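Local coordinates for galactose-1-phosphate uridylyltransferase (PDB 6K9Z), which probably transfers uridylyl groups between UDP-glucose and hexose 1-phosphates in carbohydrate metabolism, and binds zinc, at residues A[170-175]-A[261-266]; A[190-195]-A[204-209]; A[212-217]-A[254-259]. The protein carries 1 engineered substitution. One frame throughout, in Å; residues are numbered along the deposited sequence.

Contact 1: residues A[170-175]-A[261-266]; sequences CLHCRI and QYYHLH. With ZN (zinc ion), chain D; FE (Fe (III) ion), chain E.
His172, on the first turn of helix 171-178, lies along segment 261-266, its inner atoms on His264 and its outer atoms on Tyr263 and His266. Its CB packs on His264 CB at 3.3 Å, and the two side chains run past each other in opposite directions. CG is anti to the carbonyl carbon, beside the backbone N (chi1 -59°), which lays one face of the ring against the backbone of His264. CD2 reaches the backbone of the loop, where Tyr262 O lies at the ring edge, near its plane. Farther out, CE1 is 3.7 Å from His266 CE1, and NE2 comes within 3.4 Å of Tyr263 CD1, the His172 and Tyr263 ring planes almost perpendicular at 87°. Both ring nitrogens are satisfied, ND1 by Tyr207 OH and NE2 by Ser160 OG, which should fix the rotation of the ring. Phe8 of the second subunit stacks on it.

A water joins the two backbones, accepting from Leu171 N and donating to Tyr262 O. Cys170 caps the helix: its SG accepts from Cys173 N at 3.4 Å while also binding zinc. Cys173 SG and His264 ND1 bind the same ion, each at 2.3 Å, with Cys173 SG in the plane of the imidazole. His266 ND1 donates to His264 O at 2.8 Å, in the plane of its own ring, and this bond helps to turn NE2 to the iron, 2.2 Å away. Glu156, His252 and Glu268 also bind that iron. With His211 as fourth ligand, the zinc ion has the Cys2His2 arrangement of a CxxC site, built from a helix start and two loops.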
loop_
_atom_site.group_PDB
_atom_site.type_symbol
_atom_site.label_atom_id
_atom_site.label_comp_id
_atom_site.label_asym_id
_atom_site.label_seq_id
_atom_site.Cartn_x
_atom_site.Cartn_y
_atom_site.Cartn_z
ATOM N N CYS A 170 -20.307 19.308 -1.608
ATOM C CA CYS A 170 -19.371 18.278 -1.101
ATOM C C CYS A 170 -19.617 16.944 -1.850
ATOM O O CYS A 170 -20.739 16.387 -1.799
ATOM C CB CYS A 170 -19.574 18.081 0.403
ATOM S SG CYS A 170 -18.733 16.628 1.082
ATOM N N LEU A 171 -18.546 16.442 -2.534
ATOM C CA LEU A 171 -18.640 15.170 -3.319
ATOM C C LEU A 171 -19.014 14.010 -2.392
ATOM O O LEU A 171 -19.845 13.184 -2.779
ATOM C CB LEU A 171 -17.325 14.830 -4.018
ATOM C CG LEU A 171 -17.370 13.552 -4.862
ATOM C CD1 LEU A 171 -18.559 13.516 -5.814
ATOM C CD2 LEU A 171 -16.069 13.412 -5.617
ATOM N N HIS A 172 -18.463 13.997 -1.176
ATOM C CA HIS A 172 -18.765 12.908 -0.209
ATOM C C HIS A 172 -20.262 12.922 0.117
ATOM O O HIS A 172 -20.866 11.847 0.195
ATOM C CB HIS A 172 -17.943 13.082 1.073
ATOM C CG HIS A 172 -16.468 13.079 0.860
ATOM N ND1 HIS A 172 -15.715 11.932 0.963
ATOM C CD2 HIS A 172 -15.607 14.075 0.568
ATOM C CE1 HIS A 172 -14.453 12.220 0.737
ATOM N NE2 HIS A 172 -14.359 13.527 0.498
ATOM N N CYS A 173 -20.828 14.115 0.292
ATOM C CA CYS A 173 -22.276 14.246 0.614
ATOM C C CYS A 173 -23.073 13.574 -0.545
ATOM O O CYS A 173 -24.108 12.845 -0.302
ATOM C CB CYS A 173 -22.664 15.716 0.789
ATOM S SG CYS A 173 -22.401 16.330 2.492
ATOM N N ARG A 174 -22.660 13.867 -1.769
ATOM C CA ARG A 174 -23.366 13.373 -3.001
ATOM C C ARG A 174 -23.283 11.840 -3.025
ATOM O O ARG A 174 -24.274 11.188 -3.291
ATOM C CB ARG A 174 -22.750 14.042 -4.223
ATOM C CG ARG A 174 -22.871 15.563 -4.210
ATOM C CD ARG A 174 -24.272 16.045 -4.565
ATOM N NE ARG A 174 -24.844 15.262 -5.665
ATOM C CZ ARG A 174 -24.394 15.208 -6.937
ATOM N NH1 ARG A 174 -23.317 15.887 -7.305
ATOM N NH2 ARG A 174 -25.028 14.455 -7.834
ATOM N N ILE A 175 -22.113 11.287 -2.757
ATOM C CA ILE A 175 -21.912 9.811 -2.746
ATOM C C ILE A 175 -22.780 9.162 -1.650
ATOM O O ILE A 175 -23.549 8.200 -1.930
ATOM C CB ILE A 175 -20.418 9.482 -2.637
ATOM C CG1 ILE A 175 -19.674 9.829 -3.921
ATOM C CG2 ILE A 175 -20.262 8.012 -2.269
ATOM C CD1 ILE A 175 -18.159 9.737 -3.835
ATOM N N GLN A 261 -15.612 22.575 4.664
ATOM C CA GLN A 261 -16.875 22.452 3.894
ATOM C C GLN A 261 -16.730 21.368 2.814
ATOM O O GLN A 261 -17.760 20.821 2.426
ATOM C CB GLN A 261 -17.223 23.799 3.261
ATOM C CG GLN A 261 -17.859 24.772 4.236
ATOM C CD GLN A 261 -18.124 26.105 3.552
ATOM O OE1 GLN A 261 -17.313 26.601 2.759
ATOM N NE2 GLN A 261 -19.291 26.672 3.808
ATOM N N TYR A 262 -15.513 21.076 2.347
ATOM C CA TYR A 262 -15.268 20.327 1.080
ATOM C C TYR A 262 -14.839 18.891 1.373
ATOM O O TYR A 262 -14.834 18.046 0.427
ATOM C CB TYR A 262 -14.185 20.983 0.224
ATOM C CG TYR A 262 -12.884 21.257 0.936
ATOM C CD1 TYR A 262 -12.688 22.466 1.594
ATOM C CD2 TYR A 262 -11.860 20.313 0.959
ATOM C CE1 TYR A 262 -11.511 22.743 2.260
ATOM C CE2 TYR A 262 -10.687 20.572 1.649
ATOM C CZ TYR A 262 -10.518 21.784 2.285
ATOM O OH TYR A 262 -9.370 22.066 2.954
ATOM N N TYR A 263 -14.485 18.628 2.624
ATOM C CA TYR A 263 -14.110 17.258 3.035
ATOM C C TYR A 263 -15.020 16.781 4.151
ATOM O O TYR A 263 -15.608 17.566 4.888
ATOM C CB TYR A 263 -12.640 17.189 3.416
ATOM C CG TYR A 263 -12.068 15.782 3.464
ATOM C CD1 TYR A 263 -11.891 15.050 2.307
ATOM C CD2 TYR A 263 -11.581 15.231 4.645
ATOM C CE1 TYR A 263 -11.267 13.808 2.306
ATOM C CE2 TYR A 263 -10.999 13.960 4.669
ATOM C CZ TYR A 263 -10.836 13.259 3.495
ATOM O OH TYR A 263 -10.198 12.036 3.534
ATOM N N HIS A 264 -15.284 15.474 4.093
ATOM C CA HIS A 264 -16.252 14.748 4.954
ATOM C C HIS A 264 -15.547 13.545 5.591
ATOM O O HIS A 264 -15.005 12.722 4.836
ATOM C CB HIS A 264 -17.402 14.324 4.031
ATOM C CG HIS A 264 -18.685 13.921 4.672
ATOM N ND1 HIS A 264 -19.901 14.299 4.151
ATOM C CD2 HIS A 264 -18.955 13.125 5.724
ATOM C CE1 HIS A 264 -20.868 13.779 4.871
ATOM N NE2 HIS A 264 -20.315 13.055 5.840
ATOM N N LEU A 265 -15.707 13.431 6.958
ATOM C CA LEU A 265 -14.886 12.384 7.581
ATOM C C LEU A 265 -15.500 11.036 7.256
ATOM O O LEU A 265 -16.763 10.932 7.006
ATOM C CB LEU A 265 -14.773 12.574 9.091
ATOM C CG LEU A 265 -16.046 12.515 9.918
ATOM C CD1 LEU A 265 -16.539 11.113 10.220
ATOM C CD2 LEU A 265 -15.808 13.229 11.266
ATOM N N HIS A 266 -14.798 9.963 7.305
ATOM C CA HIS A 266 -15.336 8.596 7.067
ATOM C C HIS A 266 -14.331 7.603 7.644
ATOM O O HIS A 266 -13.095 7.926 7.613
ATOM C CB HIS A 266 -15.608 8.350 5.575
ATOM C CG HIS A 266 -14.483 8.780 4.672
ATOM N ND1 HIS A 266 -14.245 10.125 4.342
ATOM C CD2 HIS A 266 -13.561 8.067 4.001
ATOM C CE1 HIS A 266 -13.203 10.191 3.521
ATOM N NE2 HIS A 266 -12.799 8.962 3.244
HETATM ZN ZN ZN D . -20.125 16.265 2.919
HETATM FE FE FE E . -11.036 8.144 2.178
HETATM O O HOH W 1 -15.908 17.700 -2.059
HETATM O O HOH W 2 -12.217 8.027 0.283
#

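Contact 2: residues A[190-195]-A[204-209]; sequences WKAFVP and VHIYPK
Lys191 and Tyr207 form a hydrogen-bonded antiparallel pair, as do Phe193 and His205, each closed by two N-H...O bonds: Lys191 N to Tyr207 O (2.9 Å) and Tyr207 N to Lys191 O, Phe193 N to His205 O (3.0 Å) and His205 N to Phe193 O. Between them Ala192 CB packs on Ile206 CG1 at 3.9 Å.

On one face the Phe193 and Tyr207 rings are nearly parallel (15°) but slid apart, touching through Phe193 CE2 and Tyr207 CD1 at 3.6 Å. Pro195 lies over the face of the His205 imidazole in a CH-pi contact, CG 3.6 Å from the ring centroid. On the opposite face, that of Ala192 and Ile206, the indole of Trp190 folds over Pro208, whose CB sits 3.8 Å from the six-membered ring centroid.

In the second shell Tyr207 stacks on the iron ligand His266, Glu203 OE2 takes His205 NE2, and Glu222 O takes Trp190 NE1. Lys191 CG touches Lys209 CE, while Lys191 NZ goes to Val176 O and Glu179 O, Lys209 NZ to Asn187 O and Gln186 OE1.

The hairpin lies between strands 183-186 and 266-271 of the large sheet, helix 220-240 against Trp190, Ala192 and Val204, helix 298-309 against Val194 and Val204.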
loop_
_atom_site.group_PDB
_atom_site.type_symbol
_atom_site.label_atom_id
_atom_site.label_comp_id
_atom_site.label_asym_id
_atom_site.label_seq_id
_atom_site.Cartn_x
_atom_site.Cartn_y
_atom_site.Cartn_z
ATOM N N TRP A 190 -25.576 7.354 10.403
ATOM C CA TRP A 190 -24.436 6.729 9.653
ATOM C C TRP A 190 -24.937 5.829 8.520
ATOM O O TRP A 190 -26.023 5.237 8.624
ATOM C CB TRP A 190 -23.500 5.981 10.583
ATOM C CG TRP A 190 -22.913 6.891 11.613
ATOM C CD1 TRP A 190 -23.478 7.224 12.810
ATOM C CD2 TRP A 190 -21.670 7.614 11.532
ATOM N NE1 TRP A 190 -22.693 8.124 13.466
ATOM C CE2 TRP A 190 -21.559 8.355 12.736
ATOM C CE3 TRP A 190 -20.569 7.572 10.661
ATOM C CZ2 TRP A 190 -20.447 9.152 13.009
ATOM C CZ3 TRP A 190 -19.490 8.387 10.918
ATOM C CH2 TRP A 190 -19.433 9.158 12.079
ATOM N N LYS A 191 -24.184 5.829 7.416
ATOM C CA LYS A 191 -24.356 4.866 6.323
ATOM C C LYS A 191 -23.020 4.129 6.159
ATOM O O LYS A 191 -21.961 4.795 6.053
ATOM C CB LYS A 191 -24.621 5.602 5.009
ATOM C CG LYS A 191 -26.018 6.008 4.754
ATOM C CD LYS A 191 -26.207 6.090 3.189
ATOM C CE LYS A 191 -27.630 6.293 2.809
ATOM N NZ LYS A 191 -27.772 6.426 1.346
ATOM N N ALA A 192 -23.085 2.815 6.080
ATOM C CA ALA A 192 -21.950 1.928 5.765
ATOM C C ALA A 192 -22.223 1.250 4.419
ATOM O O ALA A 192 -23.287 0.658 4.265
ATOM C CB ALA A 192 -21.888 0.898 6.862
ATOM N N PHE A 193 -21.323 1.382 3.464
ATOM C CA PHE A 193 -21.534 0.899 2.081
ATOM C C PHE A 193 -20.195 0.412 1.553
ATOM O O PHE A 193 -19.129 0.880 1.991
ATOM C CB PHE A 193 -22.195 1.968 1.197
ATOM C CG PHE A 193 -21.396 3.239 1.067
ATOM C CD1 PHE A 193 -20.444 3.376 0.077
ATOM C CD2 PHE A 193 -21.571 4.291 1.963
ATOM C CE1 PHE A 193 -19.712 4.540 -0.046
ATOM C CE2 PHE A 193 -20.792 5.436 1.857
ATOM C CZ PHE A 193 -19.896 5.571 0.827
ATOM N N VAL A 194 -20.252 -0.491 0.582
ATOM C CA VAL A 194 -19.061 -0.839 -0.211
ATOM C C VAL A 194 -18.927 0.257 -1.261
ATOM O O VAL A 194 -19.860 0.492 -2.045
ATOM C CB VAL A 194 -19.165 -2.234 -0.835
ATOM C CG1 VAL A 194 -17.960 -2.484 -1.700
ATOM C CG2 VAL A 194 -19.290 -3.308 0.242
ATOM N N PRO A 195 -17.829 1.030 -1.315
ATOM C CA PRO A 195 -17.738 2.041 -2.361
ATOM C C PRO A 195 -17.630 1.432 -3.766
ATOM O O PRO A 195 -17.094 0.315 -3.923
ATOM C CB PRO A 195 -16.436 2.778 -2.048
ATOM C CG PRO A 195 -15.659 1.860 -1.149
ATOM C CD PRO A 195 -16.684 1.036 -0.402
ATOM N N VAL A 204 -15.511 -1.582 3.323
ATOM C CA VAL A 204 -16.724 -0.849 3.761
ATOM C C VAL A 204 -16.299 0.523 4.251
ATOM O O VAL A 204 -15.333 0.627 5.058
ATOM C CB VAL A 204 -17.494 -1.657 4.823
ATOM C CG1 VAL A 204 -18.733 -0.862 5.258
ATOM C CG2 VAL A 204 -17.896 -3.029 4.372
ATOM N N HIS A 205 -16.959 1.570 3.750
ATOM C CA HIS A 205 -16.757 2.960 4.239
ATOM C C HIS A 205 -17.953 3.354 5.096
ATOM O O HIS A 205 -19.120 3.020 4.699
ATOM C CB HIS A 205 -16.556 3.893 3.065
ATOM C CG HIS A 205 -15.265 3.711 2.358
ATOM N ND1 HIS A 205 -14.787 4.645 1.499
ATOM C CD2 HIS A 205 -14.398 2.668 2.360
ATOM C CE1 HIS A 205 -13.658 4.199 0.980
ATOM N NE2 HIS A 205 -13.406 2.967 1.484
ATOM N N ILE A 206 -17.692 4.003 6.219
ATOM C CA ILE A 206 -18.752 4.391 7.174
ATOM C C ILE A 206 -18.710 5.925 7.215
ATOM O O ILE A 206 -17.727 6.530 7.751
ATOM C CB ILE A 206 -18.599 3.691 8.523
ATOM C CG1 ILE A 206 -18.544 2.160 8.327
ATOM C CG2 ILE A 206 -19.705 4.085 9.496
ATOM C CD1 ILE A 206 -18.416 1.335 9.600
ATOM N N TYR A 207 -19.800 6.535 6.781
ATOM C CA TYR A 207 -19.903 8.011 6.694
ATOM C C TYR A 207 -21.037 8.528 7.544
ATOM O O TYR A 207 -22.095 7.896 7.640
ATOM C CB TYR A 207 -20.229 8.497 5.291
ATOM C CG TYR A 207 -19.063 8.666 4.350
ATOM C CD1 TYR A 207 -18.561 7.602 3.607
ATOM C CD2 TYR A 207 -18.551 9.922 4.104
ATOM C CE1 TYR A 207 -17.537 7.796 2.689
ATOM C CE2 TYR A 207 -17.534 10.130 3.206
ATOM C CZ TYR A 207 -17.033 9.073 2.474
ATOM O OH TYR A 207 -16.026 9.332 1.583
ATOM N N PRO A 208 -20.859 9.712 8.147
ATOM C CA PRO A 208 -21.984 10.365 8.811
ATOM C C PRO A 208 -22.911 10.950 7.737
ATOM O O PRO A 208 -22.460 11.433 6.675
ATOM C CB PRO A 208 -21.293 11.439 9.662
ATOM C CG PRO A 208 -20.079 11.839 8.831
ATOM C CD PRO A 208 -19.663 10.561 8.109
ATOM N N LYS A 209 -24.219 10.880 8.020
ATOM C CA LYS A 209 -25.238 11.392 7.084
ATOM C C LYS A 209 -25.183 12.927 7.090
ATOM O O LYS A 209 -25.521 13.506 6.071
ATOM C CB LYS A 209 -26.606 10.855 7.498
ATOM C CG LYS A 209 -26.812 9.396 7.110
ATOM C CD LYS A 209 -28.069 8.776 7.713
ATOM C CE LYS A 209 -28.410 7.447 7.072
ATOM N NZ LYS A 209 -29.778 6.993 7.440
#

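Contact 3: residues A[212-217]-A[254-259]; sequences RSLLTE and APLPRP
Leu214 and Pro259 meet because the leucine has CG anti to the carbonyl carbon (chi1 -64°), the two methyls then diverging to different parts of segment 254-259. CD1 packs on Pro259 CD at 3.7 Å and lies about as near to Pro257 O; the leucine and proline side chains cross at about a right angle. CD2 goes to the start of segment 254-259, where it is 3.4 Å from Ala254 O and 3.8 Å from Ala254 CB. Ser213 holds its hydroxyl between the backbone N and the carbonyl carbon (chi1 52°), a torsion that brings OG within 3.3 Å of Pro259 CA. From there OG also takes the N-H of Thr260, so the serine holds the segment at its far end by its side chain and at its near end by its backbone: Ala254 N donates to Ser213 O at 2.9 Å with an N-H...O angle of 166°.

The two segments are connecting loops of the C-terminal HIT-family half of the protein, one leading from strand 202-208 into helix 220-240, the other running from strand 247-252 to strand 266-271. Segment 254-259 bends through a cis peptide bond before Pro257.

Glu217, in a short 3-10 turn, folds back on its own segment. Its OE1 receives two backbone N-H groups, from Ser213 at 2.7 Å and from Leu214 at 2.8 Å; the first comes nearly along the C-O axis and the second uses the anti lone pair. This double grip fixes the carboxylate, and the other oxygen, OE2, rests 3.7 Å from Pro259 CB. Helix 96-114 packs against Leu214 through Gln110 and Glu114, and Gln253, the residue before segment 254-259, accepts from Leu215 N through OE1.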
loop_
_atom_site.group_PDB
_atom_site.type_symbol
_atom_site.label_atom_id
_atom_site.label_comp_id
_atom_site.label_asym_id
_atom_site.label_seq_id
_atom_site.Cartn_x
_atom_site.Cartn_y
_atom_site.Cartn_z
ATOM N N ARG A 212 -19.865 16.207 8.431
ATOM C CA ARG A 212 -18.906 16.454 9.522
ATOM C C ARG A 212 -17.522 16.201 8.942
ATOM O O ARG A 212 -17.405 15.221 8.173
ATOM C CB ARG A 212 -19.142 15.455 10.637
ATOM C CG ARG A 212 -20.574 15.436 11.175
ATOM C CD ARG A 212 -20.917 16.664 11.900
ATOM N NE ARG A 212 -22.162 16.501 12.674
ATOM C CZ ARG A 212 -22.844 17.515 13.170
ATOM N NH1 ARG A 212 -22.455 18.748 12.912
ATOM N NH2 ARG A 212 -23.942 17.319 13.875
ATOM N N SER A 213 -16.536 17.006 9.309
ATOM C CA SER A 213 -15.151 16.787 8.818
ATOM C C SER A 213 -14.155 16.453 9.929
ATOM O O SER A 213 -13.041 15.959 9.567
ATOM C CB SER A 213 -14.686 17.987 8.012
ATOM O OG SER A 213 -14.873 19.183 8.725
ATOM N N LEU A 214 -14.463 16.725 11.199
ATOM C CA LEU A 214 -13.599 16.357 12.340
ATOM C C LEU A 214 -14.397 15.464 13.273
ATOM O O LEU A 214 -15.570 15.716 13.506
ATOM C CB LEU A 214 -13.070 17.572 13.112
ATOM C CG LEU A 214 -12.140 18.520 12.375
ATOM C CD1 LEU A 214 -11.930 19.765 13.245
ATOM C CD2 LEU A 214 -10.821 17.878 11.993
ATOM N N LEU A 215 -13.718 14.461 13.842
ATOM C CA LEU A 215 -14.316 13.565 14.852
ATOM C C LEU A 215 -14.896 14.405 15.995
ATOM O O LEU A 215 -15.870 13.987 16.651
ATOM C CB LEU A 215 -13.212 12.615 15.345
ATOM C CG LEU A 215 -13.657 11.528 16.324
ATOM C CD1 LEU A 215 -14.515 10.489 15.632
ATOM C CD2 LEU A 215 -12.442 10.883 16.960
ATOM N N THR A 216 -14.255 15.523 16.296
ATOM C CA THR A 216 -14.627 16.386 17.445
ATOM C C THR A 216 -15.909 17.171 17.166
ATOM O O THR A 216 -16.446 17.728 18.140
ATOM C CB THR A 216 -13.452 17.297 17.807
ATOM O OG1 THR A 216 -13.018 17.920 16.605
ATOM C CG2 THR A 216 -12.304 16.491 18.382
ATOM N N GLU A 217 -16.416 17.174 15.946
ATOM C CA GLU A 217 -17.712 17.812 15.635
ATOM C C GLU A 217 -18.853 16.880 15.991
ATOM O O GLU A 217 -20.008 17.372 16.003
ATOM C CB GLU A 217 -17.860 18.129 14.166
ATOM C CG GLU A 217 -17.017 19.284 13.677
ATOM C CD GLU A 217 -17.176 19.391 12.178
ATOM O OE1 GLU A 217 -16.656 18.521 11.491
ATOM O OE2 GLU A 217 -17.928 20.285 11.706
ATOM N N ALA A 254 -10.546 15.684 8.196
ATOM C CA ALA A 254 -9.798 16.913 7.929
ATOM C C ALA A 254 -8.530 16.988 8.772
ATOM O O ALA A 254 -8.421 16.522 9.920
ATOM C CB ALA A 254 -10.650 18.112 8.208
ATOM N N PRO A 255 -7.557 17.757 8.255
ATOM C CA PRO A 255 -6.441 18.152 9.093
ATOM C C PRO A 255 -6.933 18.966 10.291
ATOM O O PRO A 255 -8.009 19.587 10.207
ATOM C CB PRO A 255 -5.540 18.982 8.207
ATOM C CG PRO A 255 -6.058 18.688 6.798
ATOM C CD PRO A 255 -7.556 18.424 6.937
ATOM N N LEU A 256 -6.092 19.040 11.323
ATOM C CA LEU A 256 -6.346 19.920 12.480
ATOM C C LEU A 256 -6.040 21.343 12.053
ATOM O O LEU A 256 -5.148 21.578 11.236
ATOM C CB LEU A 256 -5.478 19.469 13.646
ATOM C CG LEU A 256 -5.644 18.000 14.006
ATOM C CD1 LEU A 256 -4.926 17.704 15.302
ATOM C CD2 LEU A 256 -7.114 17.591 14.098
ATOM N N PRO A 257 -6.681 22.351 12.670
ATOM C CA PRO A 257 -7.681 22.155 13.725
ATOM C C PRO A 257 -9.109 22.521 13.303
ATOM O O PRO A 257 -9.957 22.576 14.217
ATOM C CB PRO A 257 -7.251 23.203 14.761
ATOM C CG PRO A 257 -6.794 24.338 13.883
ATOM C CD PRO A 257 -6.247 23.741 12.596
ATOM N N ARG A 258 -9.350 22.781 12.011
ATOM C CA ARG A 258 -10.635 23.437 11.615
ATOM C C ARG A 258 -11.463 22.605 10.646
ATOM O O ARG A 258 -10.966 22.020 9.660
ATOM C CB ARG A 258 -10.447 24.879 11.151
ATOM C CG ARG A 258 -9.902 25.105 9.761
ATOM C CD ARG A 258 -9.682 26.604 9.517
ATOM N NE ARG A 258 -8.732 27.202 10.469
ATOM C CZ ARG A 258 -7.416 27.043 10.409
ATOM N NH1 ARG A 258 -6.888 26.348 9.427
ATOM N NH2 ARG A 258 -6.613 27.584 11.298
ATOM N N PRO A 259 -12.782 22.547 10.924
ATOM C CA PRO A 259 -13.727 21.966 9.994
ATOM C C PRO A 259 -13.531 22.475 8.554
ATOM O O PRO A 259 -13.159 23.656 8.328
ATOM C CB PRO A 259 -15.089 22.335 10.559
ATOM C CG PRO A 259 -14.844 22.462 12.055
ATOM C CD PRO A 259 -13.426 22.983 12.166
#

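How the contacts relate
From the N terminus, segment 170-175, at the start of helix 171-178, opens contact 1, and 261-266 does not arrive until 86 residues later. Contacts 2 and 3 both lie within that interval, one after the other: the hairpin of 190-195 with 204-209 closes first, and 212-217 then waits for 254-259, beyond helix 220-240 and strand 247-252. Nothing crosses. Contacts 2 and 3 are neighbours in sequence but do not otherwise touch, whereas contact 1 meets both. It reaches the hairpin through His264 NE2 to Pro208 O, and contact 3 through Leu265, whose N donates to Arg212 O. Helix start, hairpin and connecting loops are thereby joined around the zinc and iron sites.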